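Local coordinates for periplasmic binding protein/LacI transcriptional regulator (Burkholderia graminis C4D1M, PDB 5HQJ) that binds D-arabinose and probably serves as the sugar-binding component of a bacterial ABC transporter, at residues 73-76 with 77-80; 167-170 with 171-175; 202-205 with 206-210. One frame throughout, in Å; residues are numbered along the deposited sequence.

Interaction 1: 73-76 with 77-80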
# COMPACT_ATOMS: atom_id res chain seq x y z
N GLN A 73 -4.06 -16.91 -0.70
CA GLN A 73 -4.69 -16.32 0.48
C GLN A 73 -5.99 -17.04 0.85
O GLN A 73 -6.38 -17.05 2.00
CB GLN A 73 -4.96 -14.82 0.27
CG GLN A 73 -3.76 -13.89 0.59
CD GLN A 73 -4.11 -12.41 0.43
OE1 GLN A 73 -5.00 -12.06 -0.32
NE2 GLN A 73 -3.40 -11.54 1.15
N VAL A 74 -6.64 -17.69 -0.11
CA VAL A 74 -7.81 -18.51 0.23
C VAL A 74 -7.37 -19.69 1.11
O VAL A 74 -8.00 -19.97 2.13
CB VAL A 74 -8.56 -19.02 -1.04
CG1 VAL A 74 -9.77 -19.88 -0.65
CG2 VAL A 74 -9.01 -17.85 -1.88
N GLN A 75 -6.29 -20.36 0.73
CA GLN A 75 -5.81 -21.50 1.51
C GLN A 75 -5.54 -21.09 2.95
O GLN A 75 -5.90 -21.82 3.89
CB GLN A 75 -4.54 -22.09 0.89
CG GLN A 75 -4.82 -23.02 -0.28
CD GLN A 75 -5.71 -24.19 0.12
OE1 GLN A 75 -5.42 -24.90 1.09
NE2 GLN A 75 -6.82 -24.38 -0.61
N ILE A 76 -4.95 -19.91 3.14
CA ILE A 76 -4.63 -19.44 4.50
C ILE A 76 -5.88 -19.24 5.34
O ILE A 76 -5.91 -19.60 6.52
CB ILE A 76 -3.84 -18.12 4.47
CG1 ILE A 76 -2.44 -18.37 3.91
CG2 ILE A 76 -3.74 -17.54 5.88
CD1 ILE A 76 -1.63 -17.10 3.68
N ILE A 77 -6.93 -18.68 4.75
CA ILE A 77 -8.15 -18.43 5.51
C ILE A 77 -8.84 -19.75 5.87
O ILE A 77 -9.36 -19.88 6.98
CB ILE A 77 -9.11 -17.47 4.73
CG1 ILE A 77 -8.43 -16.09 4.58
CG2 ILE A 77 -10.42 -17.29 5.47
CD1 ILE A 77 -8.99 -15.22 3.49
N GLU A 78 -8.80 -20.77 5.00
CA GLU A 78 -9.42 -22.05 5.34
C GLU A 78 -8.74 -22.70 6.56
O GLU A 78 -9.43 -23.21 7.45
CB GLU A 78 -9.38 -23.02 4.15
CG GLU A 78 -9.79 -22.37 2.84
CD GLU A 78 -10.42 -23.34 1.87
OE1 GLU A 78 -9.75 -24.34 1.51
OE2 GLU A 78 -11.59 -23.09 1.47
N ASP A 79 -7.41 -22.66 6.60
CA ASP A 79 -6.67 -23.14 7.78
C ASP A 79 -7.14 -22.43 9.03
O ASP A 79 -7.37 -23.06 10.06
CB ASP A 79 -5.17 -22.91 7.61
CG ASP A 79 -4.57 -23.73 6.50
OD1 ASP A 79 -3.40 -24.15 6.64
OD2 ASP A 79 -5.25 -23.95 5.47
N LEU A 80 -7.28 -21.11 8.93
CA LEU A 80 -7.69 -20.31 10.07
C LEU A 80 -9.10 -20.66 10.49
O LEU A 80 -9.40 -20.71 11.68
CB LEU A 80 -7.56 -18.82 9.74
CG LEU A 80 -6.11 -18.33 9.57
CD1 LEU A 80 -6.06 -16.85 9.17
CD2 LEU A 80 -5.27 -18.53 10.83

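Interaction 2: 167-170 with 171-175. With 64K (alpha-D-arabinopyranose), chain B.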
# COMPACT_ATOMS: atom_id res chain seq x y z
N GLU A 167 -6.74 2.41 -7.59
CA GLU A 167 -7.35 3.63 -7.14
C GLU A 167 -6.37 4.80 -7.14
O GLU A 167 -6.74 5.90 -7.49
CB GLU A 167 -7.93 3.41 -5.74
CG GLU A 167 -9.17 2.52 -5.83
CD GLU A 167 -9.69 2.07 -4.48
OE1 GLU A 167 -8.91 2.07 -3.52
OE2 GLU A 167 -10.88 1.69 -4.38
N ARG A 168 -5.14 4.56 -6.72
CA ARG A 168 -4.12 5.58 -6.73
C ARG A 168 -3.94 6.08 -8.15
O ARG A 168 -3.85 7.28 -8.42
CB ARG A 168 -2.77 5.04 -6.21
CG ARG A 168 -2.83 4.73 -4.73
CD ARG A 168 -1.56 4.01 -4.23
NE ARG A 168 -1.86 3.46 -2.92
CZ ARG A 168 -1.11 2.61 -2.25
NH1 ARG A 168 0.08 2.22 -2.72
NH2 ARG A 168 -1.51 2.17 -1.05
N ILE A 169 -3.83 5.15 -9.08
CA ILE A 169 -3.71 5.55 -10.49
C ILE A 169 -4.92 6.37 -11.00
O ILE A 169 -4.80 7.41 -11.70
CB ILE A 169 -3.53 4.30 -11.40
CG1 ILE A 169 -2.24 3.56 -11.04
CG2 ILE A 169 -3.50 4.68 -12.91
CD1 ILE A 169 -2.14 2.17 -11.68
N ALA A 170 -6.12 5.92 -10.66
CA ALA A 170 -7.32 6.66 -11.04
C ALA A 170 -7.35 8.07 -10.45
O ALA A 170 -7.72 9.01 -11.14
CB ALA A 170 -8.53 5.87 -10.64
N GLY A 171 -6.91 8.21 -9.20
CA GLY A 171 -6.78 9.53 -8.60
C GLY A 171 -5.80 10.44 -9.32
O GLY A 171 -6.07 11.62 -9.56
N ILE A 172 -4.65 9.91 -9.70
CA ILE A 172 -3.68 10.67 -10.47
C ILE A 172 -4.29 11.10 -11.79
O ILE A 172 -4.17 12.27 -12.14
CB ILE A 172 -2.37 9.86 -10.73
CG1 ILE A 172 -1.62 9.53 -9.41
CG2 ILE A 172 -1.50 10.59 -11.72
CD1 ILE A 172 -0.53 8.48 -9.55
N LYS A 173 -4.87 10.18 -12.56
CA LYS A 173 -5.34 10.51 -13.88
C LYS A 173 -6.50 11.53 -13.78
O LYS A 173 -6.53 12.48 -14.53
CB LYS A 173 -5.73 9.25 -14.66
CG LYS A 173 -4.52 8.44 -14.99
CD LYS A 173 -4.84 7.23 -15.90
CE LYS A 173 -3.59 6.59 -16.50
NZ LYS A 173 -4.02 5.49 -17.43
N LYS A 174 -7.41 11.35 -12.85
CA LYS A 174 -8.52 12.33 -12.71
C LYS A 174 -7.98 13.71 -12.31
O LYS A 174 -8.39 14.74 -12.87
CB LYS A 174 -9.54 11.82 -11.70
CG LYS A 174 -10.82 12.62 -11.63
CD LYS A 174 -11.73 12.13 -10.51
CE LYS A 174 -12.13 10.67 -10.70
NZ LYS A 174 -13.20 10.27 -9.76
N GLY A 175 -7.02 13.76 -11.40
CA GLY A 175 -6.41 15.01 -10.95
C GLY A 175 -5.63 15.70 -12.06
O GLY A 175 -5.71 16.91 -12.25
O2 64K B . -0.22 0.17 0.24
C2 64K B . 0.66 -0.61 -0.63
C3 64K B . 2.05 -0.08 -0.44
O3 64K B . 2.15 1.15 -1.12
C4 64K B . 3.10 -1.00 -1.06
O4 64K B . 3.02 -1.01 -2.50
C5 64K B . 2.90 -2.36 -0.59
O5 64K B . 1.60 -2.82 -1.04
C1 64K B . 0.60 -2.06 -0.24
O1 64K B . -0.66 -2.54 -0.54

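Interaction 3: 202-205 with 206-210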
# COMPACT_ATOMS: atom_id res chain seq x y z
N GLU A 202 14.09 1.98 -16.83
CA GLU A 202 15.06 2.13 -17.92
C GLU A 202 14.40 2.34 -19.29
O GLU A 202 14.80 3.19 -20.04
CB GLU A 202 15.99 0.92 -18.01
CG GLU A 202 16.96 0.80 -16.87
CD GLU A 202 17.72 -0.50 -16.90
OE1 GLU A 202 17.27 -1.43 -17.61
OE2 GLU A 202 18.76 -0.59 -16.22
N THR A 203 13.40 1.50 -19.61
CA THR A 203 12.69 1.59 -20.87
C THR A 203 11.92 2.91 -21.02
O THR A 203 11.93 3.56 -22.07
CB THR A 203 11.75 0.38 -21.01
OG1 THR A 203 12.55 -0.81 -21.08
CG2 THR A 203 10.92 0.48 -22.26
N THR A 204 11.28 3.34 -19.93
CA THR A 204 10.58 4.61 -19.95
C THR A 204 11.45 5.80 -20.30
O THR A 204 11.07 6.67 -21.11
CB THR A 204 9.93 4.90 -18.57
OG1 THR A 204 9.16 3.77 -18.16
CG2 THR A 204 9.06 6.17 -18.63
N LEU A 205 12.63 5.88 -19.67
CA LEU A 205 13.49 7.02 -19.85
C LEU A 205 14.08 7.03 -21.25
O LEU A 205 14.30 8.09 -21.81
CB LEU A 205 14.61 7.02 -18.79
CG LEU A 205 14.15 7.07 -17.33
CD1 LEU A 205 15.39 7.08 -16.42
CD2 LEU A 205 13.28 8.23 -17.06
N ARG A 206 14.32 5.84 -21.82
CA ARG A 206 14.84 5.77 -23.17
C ARG A 206 13.81 6.21 -24.20
O ARG A 206 14.14 6.92 -25.15
CB ARG A 206 15.32 4.35 -23.48
CG ARG A 206 16.55 3.94 -22.70
CD ARG A 206 17.01 2.53 -23.05
NE ARG A 206 18.12 2.10 -22.19
CZ ARG A 206 18.12 1.00 -21.44
NH1 ARG A 206 17.10 0.16 -21.42
NH2 ARG A 206 19.19 0.73 -20.70
N ALA A 207 12.56 5.80 -23.99
CA ALA A 207 11.49 6.14 -24.92
C ALA A 207 11.08 7.62 -24.86
O ALA A 207 10.66 8.19 -25.86
CB ALA A 207 10.31 5.28 -24.67
N HIS A 208 11.21 8.23 -23.69
CA HIS A 208 10.80 9.62 -23.49
C HIS A 208 11.89 10.54 -22.99
O HIS A 208 11.90 10.87 -21.82
CB HIS A 208 9.61 9.65 -22.51
CG HIS A 208 8.55 8.68 -22.89
ND1 HIS A 208 7.68 8.92 -23.92
CD2 HIS A 208 8.24 7.44 -22.41
CE1 HIS A 208 6.87 7.88 -24.06
NE2 HIS A 208 7.18 6.98 -23.15
N PRO A 209 12.79 11.02 -23.88
CA PRO A 209 13.87 11.88 -23.38
C PRO A 209 13.38 13.23 -22.84
O PRO A 209 14.13 13.86 -22.06
CB PRO A 209 14.76 12.08 -24.61
CG PRO A 209 13.84 11.88 -25.77
CD PRO A 209 12.87 10.81 -25.34
N ASN A 210 12.18 13.64 -23.19
CA ASN A 210 11.59 14.87 -22.64
C ASN A 210 10.55 14.60 -21.53
O ASN A 210 9.75 15.46 -21.18
CB ASN A 210 10.95 15.67 -23.77
CG ASN A 210 11.06 17.17 -23.56
OD1 ASN A 210 11.93 17.65 -22.84
ND2 ASN A 210 10.18 17.91 -24.21
O HOH W 1 15.27 -2.28 -20.01
O HOH W 2 14.93 -0.41 -23.36

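Interaction 1: 73-76 with 77-80
The Q75 amide and the E78 carboxylate are the flat groups that meet, with their planes turned 70° apart. Neither lies flat on the other. The two side chains cross at a slant, with Q75 NE2 3.6 Å from E78 OE1. Q75 gets there by a bend at chi2 (-59°) that swings the amide across toward E78. The other carboxylate oxygen, E78 OE2, makes a salt bridge with R104 of helix 99-106.

D79 presents a second carboxylate to the same residue. Its OD2 sits 2.7 Å from Q75 O. Both atoms are normally acceptors, so this is a crowded spot. The same carbonyl also takes the backbone N-H of D79, in a nearly straight bond of 170°. One residue earlier, V74 O has E78 CG at 3.1 Å.

I76 and L80 make the apolar pair of the contact. They lie side by side and point the same way, with I76 CG2 4.1 Å from L80 CD1. L80 CG also packs 3.3 Å from I76 O. The Q73 amide points out of the turn, and its NE2 donates to S91 O.

Helix 71-82 belongs to the parallel-sheet lobe of the periplasmic binding fold. I76, I77 and L80 cover strands 30-34 and 87-90, while V74 and I77 face helix 99-106. On the polar side, E78 lies near the Q75 amide and D79 near the Q75 carbonyl. The short distance between D79 OD2 and Q75 O would be easier to explain if the aspartate held a proton, but the protonation is not established. R104 probably offsets the charge of E78.

Interaction 2: 167-170 with 171-175
Between E167 and K174 the backbone is regular alpha-helix, each N-H of G171 to K174 bonding to the carbonyl four residues earlier, as in K174 N to A170 O at 2.9 Å.

R168 leads away from the turn. Its chain runs extended from CG to NE, with CG anti to its own carbonyl carbon (chi1 -68°), and carries the guanidinium into the sugar site. There it meets alpha-D-arabinopyranose with both terminal nitrogens. NH2 donates to O2 at 2.7 Å, almost straight (168°), with O2 at the edge of the guanidinium and in its plane. NH1 donates to O3 at 2.8 Å, in a more bent bond of 151°. N132 takes the NE hydrogen, V217 O takes another from NH1, and F246 adds a cation-pi contact. Together these fix the rotation of the group.

I169 and K173 lie alongside each other. I169 CG2 touches K173 CE at 4.1 Å, so the lysine's methylenes do the packing. I172 CG1 rests 3.3 Å from R168 O. K174 forms a salt bridge with E133.

The helix 163-176 is the crossover of a beta-alpha-beta unit between strands 150-156 and 181-188. R168 bridging O2 and O3, with F246 against it, is consistent with the sugar pockets of type I periplasmic binding proteins.

Interaction 3: 202-205 with 206-210
R206 CG stands anti to its own carbonyl carbon, beside the backbone N (chi1 -69°), and the chain runs extended to NE. This carries the arginine back along the helix over E202. A turn at chi4 (124°) then sets the guanidinium so that E202 CB lies over one of its faces, 3.7 Å from R206 NH1. E202 is extended too, and the two side chains run alongside, pointing the same way.

Their charged ends do not quite meet. E202 OE1 is 4.1 Å from R206 NH1, beyond a salt bridge. The carboxylate and guanidinium planes are 51° apart. Water 1 bridges them. It donates to E202 OE1 at 3.2 Å and accepts a weak bond from R206 NH1. This water lies at the guanidinium edge, in its plane. Water 2 accepts from R206 NH1 at 3.0 Å and makes a weak bond with T203 OG1, which is also bonded to S199 O. The direct salt bridge of R206 is made with E233, through NH2.

At the other end H208 is the first residue to leave helical backbone angles. Its N-H still bonds to T204 O at 3.0 Å. The imidazole meets the same oxygen by its edge, with CD2 3.2 Å from T204 O. T204 CG2 touches CD2 as well, at 4.1 Å, while T204 OG1 bonds to E186 and V200. L205 faces the interior, packing on L211, I214 and V228.

One carbonyl, T204 O, is therefore approached by both the backbone and the ring of H208 where helix 194-207 ends. The pairing of E202 and R206 is probably a mild attraction, with water 1 joining the two ends through one ordinary and one weak bond. The E233 salt bridge ties the C-terminal end of this helix to the segment after helix 221-229, in the mixed-sheet lobe.

The three contacts are separate single-helix turns in one chain, and none touches another. Interaction 1 belongs to the lobe built on the parallel sheet, interactions 2 and 3 to the lobe built on the mixed sheet. Centres of 1 and 2 are 32 Å apart, those of 2 and 3 are 22 Å, and those of 1 and 3, on opposite sides of the chain's centre, are 42 Å. Of the three, interaction 2 carries a residue of the sugar pocket, R168. In interaction 1, the side chain of Q73 is about 10 Å from the bound alpha-D-arabinopyranose. Interaction 3 closes the C-terminal end of helix 194-207 and holds none of the pocket residues. D116, N164, Q219, D247 and Q267 also bond the sugar.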